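Local coordinates for protein arginine kinase (Anthopleura japonica, PDB 4RF6) that catalyses the reversible transfer of a phosphoryl group from ATP to L-arginine, giving phosphoarginine and ADP, in a polypeptide built of two tandem phosphagen kinase repeats, at residues Ser384-Tyr389 / Ser415-Leu420; Asp396-Lys401 / Phe437-Asp442; Val426-Gly429 / Cys433-Leu436; Ala487-Val490 / Leu495-Gly498. One frame throughout, in Å; residues are numbered along the deposited sequence.

Interaction 1: residues Ser384-Tyr389 / Ser415-Leu420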
loop_
_atom_site.group_PDB
_atom_site.type_symbol
_atom_site.label_atom_id
_atom_site.label_comp_id
_atom_site.label_asym_id
_atom_site.label_seq_id
_atom_site.Cartn_x
_atom_site.Cartn_y
_atom_site.Cartn_z
ATOM N N SER A 384 -7.546 25.370 -19.257
ATOM C CA SER A 384 -6.412 24.449 -19.271
ATOM C C SER A 384 -5.854 24.301 -20.689
ATOM O O SER A 384 -6.568 24.522 -21.671
ATOM C CB SER A 384 -6.829 23.082 -18.739
ATOM O OG SER A 384 -7.777 22.473 -19.598
ATOM N N LEU A 385 -4.577 23.943 -20.794
ATOM C CA LEU A 385 -3.966 23.687 -22.098
ATOM C C LEU A 385 -4.613 22.458 -22.738
ATOM O O LEU A 385 -4.618 22.307 -23.963
ATOM C CB LEU A 385 -2.459 23.473 -21.957
ATOM C CG LEU A 385 -1.643 24.623 -21.368
ATOM C CD1 LEU A 385 -0.200 24.214 -21.160
ATOM C CD2 LEU A 385 -1.711 25.840 -22.267
ATOM N N LEU A 386 -5.145 21.579 -21.892
ATOM C CA LEU A 386 -5.890 20.411 -22.345
ATOM C C LEU A 386 -7.055 20.839 -23.224
ATOM O O LEU A 386 -7.211 20.359 -24.350
ATOM C CB LEU A 386 -6.406 19.605 -21.151
ATOM C CG LEU A 386 -7.354 18.453 -21.484
ATOM C CD1 LEU A 386 -6.675 17.461 -22.422
ATOM C CD2 LEU A 386 -7.853 17.748 -20.216
ATOM N N ARG A 387 -7.872 21.747 -22.702
ATOM C CA ARG A 387 -9.029 22.250 -23.427
ATOM C C ARG A 387 -8.579 22.978 -24.690
ATOM O O ARG A 387 -9.196 22.850 -25.749
ATOM C CB ARG A 387 -9.824 23.199 -22.523
ATOM C CG ARG A 387 -11.238 23.524 -22.995
ATOM C CD ARG A 387 -11.262 24.605 -24.065
ATOM N NE ARG A 387 -12.603 25.121 -24.308
ATOM C CZ ARG A 387 -13.067 26.248 -23.781
ATOM N NH1 ARG A 387 -12.294 26.975 -22.984
ATOM N NH2 ARG A 387 -14.299 26.648 -24.056
ATOM N N LYS A 388 -7.505 23.750 -24.563
ATOM C CA LYS A 388 -7.003 24.563 -25.663
ATOM C C LYS A 388 -6.637 23.720 -26.881
ATOM O O LYS A 388 -6.882 24.125 -28.018
ATOM C CB LYS A 388 -5.788 25.382 -25.210
ATOM C CG LYS A 388 -5.251 26.342 -26.270
ATOM C CD LYS A 388 -4.136 27.210 -25.715
ATOM C CE LYS A 388 -3.674 28.226 -26.744
ATOM N NZ LYS A 388 -2.483 28.991 -26.276
ATOM N N TYR A 389 -6.072 22.538 -26.643
ATOM C CA TYR A 389 -5.490 21.747 -27.729
ATOM C C TYR A 389 -6.220 20.446 -28.083
ATOM O O TYR A 389 -6.080 19.937 -29.200
ATOM C CB TYR A 389 -4.003 21.488 -27.453
ATOM C CG TYR A 389 -3.178 22.748 -27.500
ATOM C CD1 TYR A 389 -3.110 23.506 -28.661
ATOM C CD2 TYR A 389 -2.477 23.187 -26.384
ATOM C CE1 TYR A 389 -2.364 24.663 -28.716
ATOM C CE2 TYR A 389 -1.726 24.346 -26.427
ATOM C CZ TYR A 389 -1.674 25.077 -27.595
ATOM O OH TYR A 389 -0.934 26.230 -27.648
ATOM N N SER A 415 -6.572 13.756 -15.305
ATOM C CA SER A 415 -6.462 14.744 -14.237
ATOM C C SER A 415 -7.011 16.108 -14.648
ATOM O O SER A 415 -7.548 16.845 -13.816
ATOM C CB SER A 415 -5.012 14.885 -13.782
ATOM O OG SER A 415 -4.942 15.598 -12.560
ATOM N N GLY A 416 -6.867 16.449 -15.927
ATOM C CA GLY A 416 -7.382 17.712 -16.433
ATOM C C GLY A 416 -8.877 17.649 -16.682
ATOM O O GLY A 416 -9.562 18.677 -16.694
ATOM N N VAL A 417 -9.384 16.437 -16.890
ATOM C CA VAL A 417 -10.822 16.224 -17.027
ATOM C C VAL A 417 -11.497 16.225 -15.648
ATOM O O VAL A 417 -12.586 16.785 -15.486
ATOM C CB VAL A 417 -11.138 14.933 -17.816
ATOM C CG1 VAL A 417 -12.621 14.596 -17.749
ATOM C CG2 VAL A 417 -10.713 15.080 -19.268
ATOM N N GLU A 418 -10.843 15.620 -14.655
ATOM C CA GLU A 418 -11.378 15.602 -13.289
ATOM C C GLU A 418 -11.161 16.928 -12.560
ATOM O O GLU A 418 -11.976 17.332 -11.727
ATOM C CB GLU A 418 -10.773 14.452 -12.474
ATOM C CG GLU A 418 -11.218 13.065 -12.917
ATOM C CD GLU A 418 -12.718 12.840 -12.767
ATOM O OE1 GLU A 418 -13.337 13.461 -11.877
ATOM O OE2 GLU A 418 -13.270 12.034 -13.544
ATOM N N ASN A 419 -10.057 17.598 -12.869
ATOM C CA ASN A 419 -9.760 18.892 -12.273
ATOM C C ASN A 419 -9.802 20.014 -13.313
ATOM O O ASN A 419 -8.770 20.403 -13.861
ATOM C CB ASN A 419 -8.402 18.859 -11.565
ATOM C CG ASN A 419 -8.334 17.799 -10.477
ATOM O OD1 ASN A 419 -8.750 18.032 -9.339
ATOM N ND2 ASN A 419 -7.811 16.625 -10.824
ATOM N N LEU A 420 -11.003 20.535 -13.560
ATOM C CA LEU A 420 -11.249 21.546 -14.592
ATOM C C LEU A 420 -10.362 22.780 -14.445
ATOM O O LEU A 420 -10.083 23.477 -15.425
ATOM C CB LEU A 420 -12.719 21.970 -14.569
ATOM C CG LEU A 420 -13.769 20.874 -14.743
ATOM C CD1 LEU A 420 -14.931 21.055 -13.776
ATOM C CD2 LEU A 420 -14.276 20.870 -16.164
HETATM O O HOH W 1 -8.943 20.998 -17.690
#
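Leu-386 pushes one methyl against bare backbone: Leu-386 CD2 lies 3.7 Å from Gly-416 C. The same methyl meets CG2 of Val-417 at 4.0 Å. The leucine reaches this place because CG stands anti to the backbone N (chi1 173°), which carries the branched end out from its helix toward the helix of residues 409-418. Gly-416 has no side chain, and the leucine methyl lies directly on its CA and carbonyl carbon; the CA atoms of Leu-386 and Gly-416 are 6.7 Å apart. Beside this apolar touch runs a polar link. A water donates to Gly-416 O over 2.6 Å and also hydrogen-bonds Ser-384 OG at 2.7 Å, joining the two segments where no direct hydrogen bond does. Both helices belong to the small, all-helical N-terminal domain of a phosphagen kinase, here that of the second repeat. Ser-384 is the N-cap of helix 385-389, its OG accepting from Arg-387 N at 3.2 Å with an N-H...O angle of 163°, so the hydroxyl that holds the water also closes the first turn. At the C-terminal end of helix 409-418, Ser-415 O takes two donors from Asn-419: the backbone N, and ND2 at 3.0 Å, which arrives in the carbonyl plane on a lone pair. Further out, Asn-419 OD1 accepts from Arg-552 NH1 and Ser-415 OG bonds Phe-553 O, tying this end to helix 552-557, while Leu-386 also rests on Ile-413 and Val-426.

Interaction 2: residues Asp396-Lys401 / Phe437-Asp442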
loop_
_atom_site.group_PDB
_atom_site.type_symbol
_atom_site.label_atom_id
_atom_site.label_comp_id
_atom_site.label_asym_id
_atom_site.label_seq_id
_atom_site.Cartn_x
_atom_site.Cartn_y
_atom_site.Cartn_z
ATOM N N ASP A 396 -10.719 11.914 -31.432
ATOM C CA ASP A 396 -11.157 10.750 -32.192
ATOM C C ASP A 396 -9.993 9.982 -32.825
ATOM O O ASP A 396 -9.997 8.748 -32.847
ATOM C CB ASP A 396 -12.181 11.147 -33.260
ATOM C CG ASP A 396 -13.557 11.410 -32.682
ATOM O OD1 ASP A 396 -14.335 12.154 -33.320
ATOM O OD2 ASP A 396 -13.857 10.876 -31.592
ATOM N N SER A 397 -8.996 10.708 -33.325
ATOM C CA SER A 397 -7.853 10.075 -33.980
ATOM C C SER A 397 -6.943 9.327 -33.001
ATOM O O SER A 397 -6.172 8.455 -33.411
ATOM C CB SER A 397 -7.049 11.099 -34.796
ATOM O OG SER A 397 -6.653 12.210 -34.002
ATOM N N LEU A 398 -7.045 9.651 -31.713
ATOM C CA LEU A 398 -6.132 9.090 -30.710
ATOM C C LEU A 398 -6.784 8.208 -29.634
ATOM O O LEU A 398 -6.104 7.391 -29.013
ATOM C CB LEU A 398 -5.338 10.215 -30.029
ATOM C CG LEU A 398 -4.436 11.070 -30.929
ATOM C CD1 LEU A 398 -3.796 12.202 -30.144
ATOM C CD2 LEU A 398 -3.361 10.211 -31.586
ATOM N N LYS A 399 -8.089 8.364 -29.420
ATOM C CA LYS A 399 -8.762 7.763 -28.261
ATOM C C LYS A 399 -8.647 6.236 -28.139
ATOM O O LYS A 399 -8.866 5.677 -27.061
ATOM C CB LYS A 399 -10.234 8.192 -28.202
ATOM C CG LYS A 399 -11.089 7.693 -29.363
ATOM C CD LYS A 399 -12.399 8.463 -29.461
ATOM C CE LYS A 399 -13.418 7.728 -30.322
ATOM N NZ LYS A 399 -13.962 6.524 -29.620
ATOM N N ASP A 400 -8.293 5.566 -29.230
ATOM C CA ASP A 400 -8.267 4.106 -29.242
ATOM C C ASP A 400 -6.848 3.542 -29.220
ATOM O O ASP A 400 -6.642 2.346 -28.986
ATOM C CB ASP A 400 -9.028 3.587 -30.460
ATOM C CG ASP A 400 -10.506 3.925 -30.414
ATOM O OD1 ASP A 400 -11.104 3.819 -29.324
ATOM O OD2 ASP A 400 -11.062 4.302 -31.470
ATOM N N LYS A 401 -5.872 4.409 -29.464
ATOM C CA LYS A 401 -4.470 4.004 -29.454
ATOM C C LYS A 401 -3.968 3.842 -28.021
ATOM O O LYS A 401 -4.377 4.581 -27.123
ATOM C CB LYS A 401 -3.608 5.042 -30.174
ATOM C CG LYS A 401 -4.016 5.312 -31.614
ATOM C CD LYS A 401 -3.119 6.374 -32.226
ATOM C CE LYS A 401 -3.205 6.359 -33.746
ATOM N NZ LYS A 401 -2.052 7.079 -34.372
ATOM N N PHE A 437 0.997 10.089 -28.505
ATOM C CA PHE A 437 0.002 11.151 -28.397
ATOM C C PHE A 437 0.628 12.524 -28.659
ATOM O O PHE A 437 0.146 13.543 -28.171
ATOM C CB PHE A 437 -0.695 11.099 -27.032
ATOM C CG PHE A 437 -1.223 9.730 -26.678
ATOM C CD1 PHE A 437 -2.195 9.126 -27.463
ATOM C CD2 PHE A 437 -0.746 9.050 -25.561
ATOM C CE1 PHE A 437 -2.686 7.860 -27.146
ATOM C CE2 PHE A 437 -1.224 7.791 -25.234
ATOM C CZ PHE A 437 -2.197 7.190 -26.029
ATOM N N ALA A 438 1.692 12.535 -29.458
ATOM C CA ALA A 438 2.373 13.773 -29.855
ATOM C C ALA A 438 1.472 14.907 -30.360
ATOM O O ALA A 438 1.711 16.066 -30.003
ATOM C CB ALA A 438 3.497 13.487 -30.870
ATOM N N PRO A 439 0.452 14.598 -31.201
ATOM C CA PRO A 439 -0.409 15.698 -31.648
ATOM C C PRO A 439 -0.990 16.508 -30.492
ATOM O O PRO A 439 -1.290 17.690 -30.684
ATOM C CB PRO A 439 -1.520 14.976 -32.412
ATOM C CG PRO A 439 -0.833 13.799 -32.998
ATOM C CD PRO A 439 0.135 13.348 -31.921
ATOM N N LEU A 440 -1.125 15.900 -29.314
ATOM C CA LEU A 440 -1.543 16.647 -28.129
ATOM C C LEU A 440 -0.354 17.153 -27.310
ATOM O O LEU A 440 -0.292 18.336 -26.956
ATOM C CB LEU A 440 -2.457 15.805 -27.229
ATOM C CG LEU A 440 -2.880 16.568 -25.968
ATOM C CD1 LEU A 440 -3.674 17.796 -26.374
ATOM C CD2 LEU A 440 -3.674 15.718 -24.984
ATOM N N PHE A 441 0.580 16.252 -27.002
ATOM C CA PHE A 441 1.718 16.585 -26.147
ATOM C C PHE A 441 2.640 17.659 -26.737
ATOM O O PHE A 441 3.138 18.512 -25.998
ATOM C CB PHE A 441 2.528 15.328 -25.798
ATOM C CG PHE A 441 1.975 14.544 -24.633
ATOM C CD1 PHE A 441 1.062 13.515 -24.840
ATOM C CD2 PHE A 441 2.384 14.828 -23.331
ATOM C CE1 PHE A 441 0.551 12.791 -23.776
ATOM C CE2 PHE A 441 1.883 14.110 -22.259
ATOM C CZ PHE A 441 0.964 13.084 -22.484
ATOM N N ASP A 442 2.874 17.625 -28.052
ATOM C CA ASP A 442 3.747 18.622 -28.685
ATOM C C ASP A 442 3.229 20.030 -28.435
ATOM O O ASP A 442 3.994 20.944 -28.125
ATOM C CB ASP A 442 3.838 18.405 -30.195
ATOM C CG ASP A 442 4.623 17.172 -30.567
ATOM O OD1 ASP A 442 5.188 16.527 -29.659
ATOM O OD2 ASP A 442 4.680 16.862 -31.777
#
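Leu-398, on helix 392-398, faces two residues of the opposite segment. Its CB approaches CD1 of Phe-437 at 4.2 Å, while CD1 at the far end of the leucine touches CB of Pro-439, also at 4.2 Å. The side chain therefore spans from the phenyl ring to the first turn of helix 438-448, and Leu-409 packs on both Leu-398 and Phe-437. After Leu-398 the chain reverses in a type I beta turn that runs to Lys-401, closed by Lys-401 N bonding to Leu-398 O at 3.0 Å. That turn presents two carbonyl oxygens to the edge of the Phe-437 ring: Leu-398 O lies 3.9 Å from CE1, near the ring plane, and Lys-401 O lies in the plane, 3.6 Å from CZ. Such edge contacts set the oxygens against the slightly positive rim of the ring. Lys-401 adds CB, 4.2 Å from CE1, before the rest of its chain leads away at the exposed margin. The carbonyl oxygen of Phe-437 accepts from both Leu-440 N and Phe-441 N. The arrangement is a type I beta turn following helix 392-398 that sets its carbonyls against the ring edge of Phe-437, the N-cap of helix 438-448, in the helical N-terminal domain of the ATP:guanido phosphotransferase fold.

Interaction 3: residues Val426-Gly429 / Cys433-Leu436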
loop_
_atom_site.group_PDB
_atom_site.type_symbol
_atom_site.label_atom_id
_atom_site.label_comp_id
_atom_site.label_asym_id
_atom_site.label_seq_id
_atom_site.Cartn_x
_atom_site.Cartn_y
_atom_site.Cartn_z
ATOM N N VAL A 426 -2.453 17.501 -18.409
ATOM C CA VAL A 426 -1.969 16.316 -19.115
ATOM C C VAL A 426 -0.724 15.729 -18.464
ATOM O O VAL A 426 0.263 16.433 -18.213
ATOM C CB VAL A 426 -1.707 16.606 -20.597
ATOM C CG1 VAL A 426 -1.428 15.314 -21.342
ATOM C CG2 VAL A 426 -2.921 17.277 -21.212
ATOM N N TYR A 427 -0.782 14.432 -18.184
ATOM C CA TYR A 427 0.357 13.729 -17.620
ATOM C C TYR A 427 0.709 12.598 -18.570
ATOM O O TYR A 427 -0.178 12.035 -19.199
ATOM C CB TYR A 427 -0.001 13.170 -16.244
ATOM C CG TYR A 427 -0.163 14.225 -15.173
ATOM C CD1 TYR A 427 -1.358 14.925 -15.022
ATOM C CD2 TYR A 427 0.877 14.519 -14.314
ATOM C CE1 TYR A 427 -1.502 15.896 -14.031
ATOM C CE2 TYR A 427 0.743 15.475 -13.326
ATOM C CZ TYR A 427 -0.437 16.161 -13.187
ATOM O OH TYR A 427 -0.542 17.111 -12.191
ATOM N N ALA A 428 1.994 12.274 -18.692
ATOM C CA ALA A 428 2.407 11.120 -19.497
ATOM C C ALA A 428 2.568 9.895 -18.599
ATOM O O ALA A 428 3.219 9.975 -17.553
ATOM C CB ALA A 428 3.717 11.424 -20.224
ATOM N N GLY A 429 1.982 8.765 -18.993
ATOM C CA GLY A 429 2.100 7.543 -18.211
ATOM C C GLY A 429 3.405 6.820 -18.507
ATOM O O GLY A 429 3.881 6.009 -17.706
ATOM N N CYS A 433 4.005 7.817 -24.599
ATOM C CA CYS A 433 2.948 8.825 -24.649
ATOM C C CYS A 433 3.355 10.088 -25.408
ATOM O O CYS A 433 2.547 10.670 -26.137
ATOM C CB CYS A 433 2.525 9.216 -23.233
ATOM S SG CYS A 433 1.555 7.949 -22.375
ATOM N N TYR A 434 4.599 10.524 -25.219
ATOM C CA TYR A 434 5.076 11.754 -25.848
ATOM C C TYR A 434 5.190 11.603 -27.361
ATOM O O TYR A 434 5.198 12.591 -28.086
ATOM C CB TYR A 434 6.426 12.188 -25.265
ATOM C CG TYR A 434 6.324 12.851 -23.914
ATOM C CD1 TYR A 434 5.882 14.170 -23.796
ATOM C CD2 TYR A 434 6.669 12.168 -22.758
ATOM C CE1 TYR A 434 5.781 14.784 -22.561
ATOM C CE2 TYR A 434 6.580 12.778 -21.509
ATOM C CZ TYR A 434 6.132 14.082 -21.422
ATOM O OH TYR A 434 6.037 14.682 -20.187
ATOM N N THR A 435 5.286 10.362 -27.830
ATOM C CA THR A 435 5.342 10.096 -29.266
ATOM C C THR A 435 3.982 9.668 -29.809
ATOM O O THR A 435 3.521 10.184 -30.828
ATOM C CB THR A 435 6.373 9.027 -29.614
ATOM O OG1 THR A 435 7.685 9.489 -29.261
ATOM C CG2 THR A 435 6.347 8.740 -31.107
ATOM N N LEU A 436 3.341 8.725 -29.128
ATOM C CA LEU A 436 2.066 8.195 -29.597
ATOM C C LEU A 436 0.969 9.247 -29.535
ATOM O O LEU A 436 0.116 9.309 -30.419
ATOM C CB LEU A 436 1.663 6.954 -28.796
ATOM C CG LEU A 436 0.375 6.246 -29.218
ATOM C CD1 LEU A 436 0.382 5.982 -30.708
ATOM C CD2 LEU A 436 0.207 4.936 -28.462
#
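The backbone, extended through Val-426 to Ala-428 and turning at Gly-429, runs up to the short helix 433-436, with the CA atoms of Ala-428 and Cys-433 5.7 Å apart across a linker of three residues. This compact loop-helix element belongs to the N-terminal domain of the second phosphagen kinase repeat, on the side that faces its catalytic domain. The CB of Ala-428 points toward the helix and meets two residues there. It is 3.9 Å from Cys-433 CB, and it presses obliquely on the ring of Tyr-434, where CE2 is 3.4 Å away. The tyrosine arrives by a bend: its CB leaves the helix at an angle to the loop, and CG, tucked beside the backbone N (chi1 -77°), brings the ring back beside the alanine methyl, its CE2 side nearest. Its hydroxyl reaches past the loop to bond Ser-628 O, and the ring also meets those of Phe-441 and His-624, so the side chain is held from several directions. Ala-428 itself makes a backbone hydrogen bond with Gly-629 of the catalytic domain, placing the methyl-ring contact at the domain boundary. Inside the helical domain, Cys-433 packs on Cys-412 and Ile-407, and Asp-430 OD1 accepts from Cys-433 N. With nearly the same chi1 as the tyrosine (-73°), Cys-433 turns its thiol to the loop backbone: Gly-429 N makes a weak hydrogen bond to Cys-433 SG, 3.5 Å long and bent to 142°.

Interaction 4: residues Ala487-Val490 / Leu495-Gly498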
loop_
_atom_site.group_PDB
_atom_site.type_symbol
_atom_site.label_atom_id
_atom_site.label_comp_id
_atom_site.label_asym_id
_atom_site.label_seq_id
_atom_site.Cartn_x
_atom_site.Cartn_y
_atom_site.Cartn_z
ATOM N N ALA A 487 14.489 16.843 -11.309
ATOM C CA ALA A 487 13.598 15.695 -11.354
ATOM C C ALA A 487 14.186 14.707 -12.349
ATOM O O ALA A 487 14.644 15.102 -13.417
ATOM C CB ALA A 487 12.210 16.117 -11.797
ATOM N N ARG A 488 14.163 13.423 -12.013
ATOM C CA ARG A 488 14.644 12.401 -12.935
ATOM C C ARG A 488 13.741 11.179 -12.841
ATOM O O ARG A 488 13.130 10.932 -11.795
ATOM C CB ARG A 488 16.092 12.016 -12.617
ATOM C CG ARG A 488 17.142 13.099 -12.878
ATOM C CD ARG A 488 17.345 13.331 -14.379
ATOM N NE ARG A 488 18.436 14.271 -14.639
ATOM C CZ ARG A 488 18.272 15.582 -14.795
ATOM N NH1 ARG A 488 17.056 16.121 -14.726
ATOM N NH2 ARG A 488 19.326 16.356 -15.017
ATOM N N ASN A 489 13.637 10.429 -13.935
ATOM C CA ASN A 489 12.957 9.142 -13.885
ATOM C C ASN A 489 13.879 8.036 -14.387
ATOM O O ASN A 489 14.723 8.278 -15.253
ATOM C CB ASN A 489 11.630 9.191 -14.640
ATOM C CG ASN A 489 10.600 10.066 -13.932
ATOM O OD1 ASN A 489 9.848 9.592 -13.079
ATOM N ND2 ASN A 489 10.587 11.354 -14.262
ATOM N N VAL A 490 13.740 6.842 -13.817
ATOM C CA VAL A 490 14.684 5.754 -14.075
ATOM C C VAL A 490 14.387 5.029 -15.391
ATOM O O VAL A 490 13.246 4.634 -15.657
ATOM C CB VAL A 490 14.729 4.755 -12.890
ATOM C CG1 VAL A 490 15.717 3.640 -13.170
ATOM C CG2 VAL A 490 15.109 5.469 -11.602
ATOM N N LEU A 495 6.531 5.996 -16.601
ATOM C CA LEU A 495 6.710 7.169 -15.756
ATOM C C LEU A 495 5.809 6.954 -14.546
ATOM O O LEU A 495 5.047 5.988 -14.512
ATOM C CB LEU A 495 6.388 8.454 -16.515
ATOM C CG LEU A 495 7.382 8.758 -17.644
ATOM C CD1 LEU A 495 6.828 9.762 -18.644
ATOM C CD2 LEU A 495 8.683 9.274 -17.060
ATOM N N THR A 496 5.911 7.822 -13.544
ATOM C CA THR A 496 5.125 7.674 -12.316
ATOM C C THR A 496 3.618 7.380 -12.496
ATOM O O THR A 496 3.077 6.515 -11.798
ATOM C CB THR A 496 5.354 8.872 -11.362
ATOM O OG1 THR A 496 6.720 8.861 -10.917
ATOM C CG2 THR A 496 4.462 8.774 -10.156
ATOM N N PRO A 497 2.935 8.083 -13.425
ATOM C CA PRO A 497 1.489 7.824 -13.526
ATOM C C PRO A 497 1.155 6.440 -14.070
ATOM O O PRO A 497 0.027 5.977 -13.872
ATOM C CB PRO A 497 1.015 8.883 -14.526
ATOM C CG PRO A 497 2.047 9.973 -14.453
ATOM C CD PRO A 497 3.336 9.237 -14.250
ATOM N N GLY A 498 2.098 5.796 -14.755
ATOM C CA GLY A 498 1.813 4.522 -15.397
ATOM C C GLY A 498 2.446 3.321 -14.715
ATOM O O GLY A 498 2.320 2.190 -15.192
HETATM O O HOH W 2 7.362 10.352 -13.764
#
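Asn-489 OD1 is gripped by more than one group: a water lies 2.7 Å from OD1, placed to donate to it, and Gln-586 N bonds to it as well. That water also accepts from Thr-496 N at 2.9 Å, which makes it the polar bridge between Asn-489, on the segment from strand 479-488, and the loop that follows. The strand runs through the middle of the large antiparallel sheet of the second catalytic domain, and the chain folds back on itself here before helix 501-516. The other end of the amide is equally occupied, ND2 donating to Asp-585 OD1 and Leu-627 O, so the group is fixed in rotation. Leu-495 CD2 lies over one face of this amide, 3.8 Å from CG of Asn-489 and equally close to its CB, with the two side chains crossing at about a right angle. A chi1 of -69° turns the asparagine's amide at the loop to meet it. Thr-496 OG1 stands off the oxygen end, 3.9 Å from Asn-489 OD1, and bonds weakly to Glu-584 O. Within the loop, a backbone hydrogen bond from Gly-498 N to Leu-495 O, 3.0 Å long, closes the turn.

Interactions 1, 2 and 3 lie within one helical domain, and interaction 4 in the neighbouring catalytic domain. Interactions 1 and 2 cross along the chain and meet where Tyr-389 packs on Leu-440; helix 409-418 is a partner in interaction 1 and packs on side chains of 2 and 3. Interaction 2 is partly exposed and apolar, with carbonyls at a ring edge, whereas the other three are buried. Water joins the segments in 1 and 4, but it serves a helix cap in 1 and an amide with several hydrogen bonds in 4. Phe-441 connects 2 to 3 by packing on Tyr-434 and Val-426. Interaction 3 reaches 4 through a probable hydrogen bond from Leu-495 N to Gly-429 O, crossing the domain boundary.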